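Local coordinates for protein L-Ala-D/L-Glu epimerase, a muconate lactonizing enzyme (Klebsiella pneumoniae subsp. pneumoniae MGH 78578, PDB 3FCP) that belongs to the enolase superfamily, pairing a muconate-lactonizing-enzyme-like N-terminal domain with a TIM-barrel-type domain that holds a magnesium ion, at residues 202-207 / 211-216; 329-334 / 343-348. One frame throughout, in Å; residues are numbered along the deposited sequence.

Interaction 1 of 2, residues 202-207 / 211-216; sequences QAWDAA and KGCREL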
loop_
_atom_site.group_PDB
_atom_site.type_symbol
_atom_site.label_atom_id
_atom_site.label_comp_id
_atom_site.label_asym_id
_atom_site.label_seq_id
_atom_site.Cartn_x
_atom_site.Cartn_y
_atom_site.Cartn_z
ATOM N N GLN A 202 -25.192 -13.032 2.427
ATOM C CA GLN A 202 -23.986 -13.868 2.471
ATOM C C GLN A 202 -23.886 -15.071 1.538
ATOM O O GLN A 202 -22.852 -15.725 1.503
ATOM C CB GLN A 202 -23.763 -14.392 3.894
ATOM C CG GLN A 202 -23.416 -13.351 4.935
ATOM C CD GLN A 202 -23.077 -13.983 6.278
ATOM O OE1 GLN A 202 -23.961 -14.385 7.043
ATOM N NE2 GLN A 202 -21.789 -14.089 6.562
ATOM N N ALA A 203 -24.933 -15.349 0.773
ATOM C CA ALA A 203 -24.964 -16.529 -0.086
ATOM C C ALA A 203 -23.919 -16.725 -1.178
ATOM O O ALA A 203 -23.557 -17.858 -1.483
ATOM C CB ALA A 203 -26.365 -16.667 -0.699
ATOM N N TRP A 204 -23.411 -15.648 -1.763
ATOM C CA TRP A 204 -22.463 -15.800 -2.860
ATOM C C TRP A 204 -20.980 -15.873 -2.568
ATOM O O TRP A 204 -20.456 -15.176 -1.702
ATOM C CB TRP A 204 -22.664 -14.693 -3.898
ATOM C CG TRP A 204 -23.997 -14.704 -4.580
ATOM C CD1 TRP A 204 -24.847 -15.766 -4.718
ATOM C CD2 TRP A 204 -24.604 -13.611 -5.274
ATOM N NE1 TRP A 204 -25.947 -15.401 -5.459
ATOM C CE2 TRP A 204 -25.824 -14.083 -5.813
ATOM C CE3 TRP A 204 -24.235 -12.277 -5.497
ATOM C CZ2 TRP A 204 -26.676 -13.267 -6.562
ATOM C CZ3 TRP A 204 -25.079 -11.467 -6.241
ATOM C CH2 TRP A 204 -26.288 -11.966 -6.765
ATOM N N ASP A 205 -20.310 -16.726 -3.332
ATOM C CA ASP A 205 -18.868 -16.868 -3.253
ATOM C C ASP A 205 -18.380 -15.643 -4.027
ATOM O O ASP A 205 -19.169 -14.988 -4.714
ATOM C CB ASP A 205 -18.419 -18.139 -3.973
ATOM C CG ASP A 205 -18.906 -18.184 -5.413
ATOM O OD1 ASP A 205 -20.068 -18.579 -5.633
ATOM O OD2 ASP A 205 -18.136 -17.808 -6.321
ATOM N N ALA A 206 -17.088 -15.350 -3.937
ATOM C CA ALA A 206 -16.494 -14.194 -4.607
ATOM C C ALA A 206 -16.717 -14.114 -6.119
ATOM O O ALA A 206 -17.016 -13.043 -6.653
ATOM C CB ALA A 206 -14.997 -14.140 -4.304
ATOM N N ALA A 207 -16.564 -15.236 -6.812
ATOM C CA ALA A 207 -16.740 -15.265 -8.265
ATOM C C ALA A 207 -18.204 -15.034 -8.663
ATOM O O ALA A 207 -18.504 -14.251 -9.565
ATOM C CB ALA A 207 -16.232 -16.607 -8.827
ATOM N N LYS A 211 -19.904 -11.554 -10.680
ATOM C CA LYS A 211 -20.799 -11.682 -11.825
ATOM C C LYS A 211 -22.210 -11.208 -11.475
ATOM O O LYS A 211 -22.812 -10.418 -12.207
ATOM C CB LYS A 211 -20.843 -13.143 -12.290
ATOM C CG LYS A 211 -21.706 -13.369 -13.521
ATOM C CD LYS A 211 -21.745 -14.844 -13.908
ATOM C CE LYS A 211 -22.624 -15.059 -15.132
ATOM N NZ LYS A 211 -22.766 -16.508 -15.456
ATOM N N GLY A 212 -22.730 -11.692 -10.349
ATOM C CA GLY A 212 -24.066 -11.315 -9.923
ATOM C C GLY A 212 -24.204 -9.820 -9.684
ATOM O O GLY A 212 -25.137 -9.186 -10.174
ATOM N N CYS A 213 -23.271 -9.242 -8.938
ATOM C CA CYS A 213 -23.341 -7.811 -8.662
ATOM C C CYS A 213 -23.257 -6.948 -9.919
ATOM O O CYS A 213 -23.934 -5.923 -10.008
ATOM C CB CYS A 213 -22.251 -7.402 -7.666
ATOM S SG CYS A 213 -22.623 -7.920 -5.968
ATOM N N ARG A 214 -22.429 -7.343 -10.883
ATOM C CA ARG A 214 -22.321 -6.570 -12.125
ATOM C C ARG A 214 -23.666 -6.568 -12.850
ATOM O O ARG A 214 -24.122 -5.535 -13.329
ATOM C CB ARG A 214 -21.238 -7.149 -13.052
ATOM C CG ARG A 214 -19.817 -6.699 -12.723
ATOM C CD ARG A 214 -18.848 -7.084 -13.837
ATOM N NE ARG A 214 -18.680 -8.534 -13.937
ATOM C CZ ARG A 214 -17.751 -9.226 -13.287
ATOM N NH1 ARG A 214 -16.891 -8.599 -12.490
ATOM N NH2 ARG A 214 -17.691 -10.549 -13.419
ATOM N N GLU A 215 -24.298 -7.735 -12.914
ATOM C CA GLU A 215 -25.594 -7.877 -13.572
ATOM C C GLU A 215 -26.667 -7.056 -12.870
ATOM O O GLU A 215 -27.465 -6.380 -13.521
ATOM C CB GLU A 215 -26.009 -9.347 -13.589
ATOM C CG GLU A 215 -25.234 -10.195 -14.573
ATOM C CD GLU A 215 -25.509 -9.780 -15.999
ATOM O OE1 GLU A 215 -26.700 -9.746 -16.383
ATOM O OE2 GLU A 215 -24.540 -9.481 -16.732
ATOM N N LEU A 216 -26.688 -7.120 -11.541
ATOM C CA LEU A 216 -27.665 -6.368 -10.766
ATOM C C LEU A 216 -27.500 -4.866 -10.996
ATOM O O LEU A 216 -28.482 -4.140 -11.193
ATOM C CB LEU A 216 -27.516 -6.689 -9.279
ATOM C CG LEU A 216 -27.907 -8.109 -8.854
ATOM C CD1 LEU A 216 -27.421 -8.373 -7.437
ATOM C CD2 LEU A 216 -29.425 -8.276 -8.953
#

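Interaction 2 of 2, residues 329-334 / 343-348; sequences FGPLLL and LTFADG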
loop_
_atom_site.group_PDB
_atom_site.type_symbol
_atom_site.label_atom_id
_atom_site.label_comp_id
_atom_site.label_asym_id
_atom_site.label_seq_id
_atom_site.Cartn_x
_atom_site.Cartn_y
_atom_site.Cartn_z
ATOM N N PHE A 329 -40.631 -3.341 9.178
ATOM C CA PHE A 329 -41.955 -3.901 8.906
ATOM C C PHE A 329 -42.233 -5.173 9.712
ATOM O O PHE A 329 -43.260 -5.835 9.514
ATOM C CB PHE A 329 -42.082 -4.201 7.406
ATOM C CG PHE A 329 -41.046 -5.165 6.888
ATOM C CD1 PHE A 329 -41.145 -6.526 7.156
ATOM C CD2 PHE A 329 -39.961 -4.706 6.145
ATOM C CE1 PHE A 329 -40.182 -7.418 6.696
ATOM C CE2 PHE A 329 -38.988 -5.591 5.677
ATOM C CZ PHE A 329 -39.100 -6.951 5.954
ATOM N N GLY A 330 -41.316 -5.503 10.616
ATOM C CA GLY A 330 -41.453 -6.694 11.438
ATOM C C GLY A 330 -42.831 -6.942 12.036
ATOM O O GLY A 330 -43.340 -8.059 11.952
ATOM N N PRO A 331 -43.462 -5.928 12.649
ATOM C CA PRO A 331 -44.793 -6.106 13.245
ATOM C C PRO A 331 -45.864 -6.513 12.234
ATOM O O PRO A 331 -46.816 -7.208 12.580
ATOM C CB PRO A 331 -45.086 -4.735 13.858
ATOM C CG PRO A 331 -43.725 -4.209 14.185
ATOM C CD PRO A 331 -42.935 -4.587 12.952
ATOM N N LEU A 332 -45.704 -6.074 10.990
ATOM C CA LEU A 332 -46.670 -6.380 9.940
ATOM C C LEU A 332 -46.675 -7.841 9.502
ATOM O O LEU A 332 -47.572 -8.269 8.770
ATOM C CB LEU A 332 -46.429 -5.472 8.730
ATOM C CG LEU A 332 -46.603 -3.979 9.019
ATOM C CD1 LEU A 332 -46.341 -3.170 7.766
ATOM C CD2 LEU A 332 -48.007 -3.723 9.539
ATOM N N LEU A 333 -45.684 -8.609 9.947
ATOM C CA LEU A 333 -45.611 -10.025 9.591
ATOM C C LEU A 333 -46.296 -10.902 10.637
ATOM O O LEU A 333 -46.448 -12.106 10.442
ATOM C CB LEU A 333 -44.152 -10.477 9.474
ATOM C CG LEU A 333 -43.240 -9.825 8.439
ATOM C CD1 LEU A 333 -41.838 -10.405 8.582
ATOM C CD2 LEU A 333 -43.785 -10.056 7.036
ATOM N N LEU A 334 -46.709 -10.297 11.744
ATOM C CA LEU A 334 -47.336 -11.048 12.826
ATOM C C LEU A 334 -48.854 -10.920 12.857
ATOM O O LEU A 334 -49.407 -9.875 12.511
ATOM C CB LEU A 334 -46.775 -10.576 14.170
ATOM C CG LEU A 334 -45.253 -10.446 14.299
ATOM C CD1 LEU A 334 -44.939 -9.717 15.591
ATOM C CD2 LEU A 334 -44.584 -11.814 14.266
ATOM N N LEU A 343 -48.099 -0.083 16.419
ATOM C CA LEU A 343 -47.681 1.140 15.741
ATOM C C LEU A 343 -48.588 1.347 14.533
ATOM O O LEU A 343 -49.165 0.394 14.017
ATOM C CB LEU A 343 -46.235 1.005 15.252
ATOM C CG LEU A 343 -45.150 0.779 16.305
ATOM C CD1 LEU A 343 -43.843 0.411 15.618
ATOM C CD2 LEU A 343 -44.990 2.029 17.140
ATOM N N THR A 344 -48.712 2.584 14.073
ATOM C CA THR A 344 -49.540 2.841 12.908
ATOM C C THR A 344 -48.657 2.995 11.672
ATOM O O THR A 344 -47.760 3.843 11.630
ATOM C CB THR A 344 -50.390 4.116 13.083
ATOM O OG1 THR A 344 -49.562 5.272 12.922
ATOM C CG2 THR A 344 -51.018 4.146 14.467
ATOM N N PHE A 345 -48.905 2.148 10.679
ATOM C CA PHE A 345 -48.169 2.176 9.421
ATOM C C PHE A 345 -49.129 2.726 8.367
ATOM O O PHE A 345 -50.337 2.512 8.459
ATOM C CB PHE A 345 -47.739 0.763 9.018
ATOM C CG PHE A 345 -46.665 0.168 9.894
ATOM C CD1 PHE A 345 -45.329 0.183 9.488
ATOM C CD2 PHE A 345 -46.990 -0.431 11.107
ATOM C CE1 PHE A 345 -44.337 -0.395 10.275
ATOM C CE2 PHE A 345 -46.004 -1.012 11.904
ATOM C CZ PHE A 345 -44.672 -0.995 11.485
ATOM N N ALA A 346 -48.598 3.431 7.376
ATOM C CA ALA A 346 -49.426 3.990 6.315
ATOM C C ALA A 346 -48.576 4.698 5.274
ATOM O O ALA A 346 -47.553 5.307 5.601
ATOM C CB ALA A 346 -50.443 4.964 6.897
ATOM N N ASP A 347 -49.009 4.606 4.020
ATOM C CA ASP A 347 -48.326 5.236 2.896
ATOM C C ASP A 347 -46.807 5.085 2.966
ATOM O O ASP A 347 -46.079 6.075 2.974
ATOM C CB ASP A 347 -48.702 6.722 2.823
ATOM C CG ASP A 347 -48.135 7.412 1.589
ATOM O OD1 ASP A 347 -48.432 6.961 0.460
ATOM O OD2 ASP A 347 -47.393 8.408 1.747
ATOM N N GLY A 348 -46.347 3.837 3.018
ATOM C CA GLY A 348 -44.923 3.551 3.080
ATOM C C GLY A 348 -44.187 4.163 4.260
ATOM O O GLY A 348 -42.983 4.405 4.186
#

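Interaction 1 of 2, residues 202-207 / 211-216
Trp204 turns CG away from its own carbonyl carbon (chi1 -63°), and with chi2 at -23° the six-membered part of the indole reaches helix 206-218 beside Gly212, Cys213 and Leu216. Leu216 comes from the opposite direction. Its CD1 lies 3.8 Å from Trp204 CH2, near the ring plane and therefore at the indole edge. Trp204 CZ3 approaches Gly212 CA obliquely at 3.8 Å; Gly212 presents only backbone here, and the ring packs close against it. Cys213 SG adds a looser apolar contact, 4.3 Å from Trp204 CZ3.

The polar link is the helical i to i+4 bond from Lys211 N to Ala207 O, 3.2 Å long and nearly straight at 174°. Asp205 occupies the N-cap, and its OD1 is hydrogen-bonded to Thr208 OG1. Beyond the two segments, Trp204 also touches Leu176 of helix 176-189, while Leu216 meets Ile224 of strand 223-225. In this beta-alpha-beta unit the loop after strand 195-199 thus packs on its own helix through the apolar indole, and the one hydrogen bond assigned between the segments is the backbone bond of the helix itself.

Interaction 2 of 2, residues 329-334 / 343-348
Leu332 lays its isobutyl group over one face of the Phe345 ring, the central feature of a contact that has no hydrogen bond between its segments. The evidence for a CH-pi interaction is direct: Leu332 CG stands 4.0 Å from the centroid of the Phe345 ring and 6° off its normal. Both methyls follow the same face, Leu332 CD2 lying 3.8 Å from Phe345 CD2 and Leu332 CD1 3.9 Å from Phe345 CD1. Two torsions put the leucine there: CG is anti to the carbonyl carbon (chi1 -62°), and chi2 of 180° spreads the methyls across the ring. Phe345 has a similar first torsion.

Pro331 CD makes a looser, oblique approach at 4.3 Å from Phe345 CZ. The bond from Leu332 N to Phe329 O, 2.9 Å, belongs to the 3-10 turn that carries Pro331 and Leu332.

Around this contact, Pro331 leans on Thr307 and Thr310 of helix 307-317, and Phe345 rests also on Val350 of strand 349-351. Phe329 packs against strand 136-143, meeting Trp141 edge-to-face, so segment 329-334 lies among helix 307-317, strand 136-143 and the 345-351 hairpin.

How the interactions relate
Interactions 1 and 2 follow one another along the chain within the same TIM-barrel-type domain, but they form separate contacts: their centres are 31 Å apart, their nearest atoms about 16 Å. Interaction 1 belongs to the beta-alpha-beta unit of strand 195-199, helix 206-218 and strand 223-225, whereas interaction 2 involves strand 345-346, at the edge of the sheet within this chain. The magnesium site of Asn201, Asp250 and Glu251 gives a common reference. Asn201 immediately precedes segment 202-207, yet the Trp204 side chain is about 13 Å from the magnesium ion. The side chain of Phe329 is about 11 Å from the magnesium ion. Neither aromatic therefore touches the metal. Other subunits reach segments of interaction 1 but touch neither segment of interaction 2.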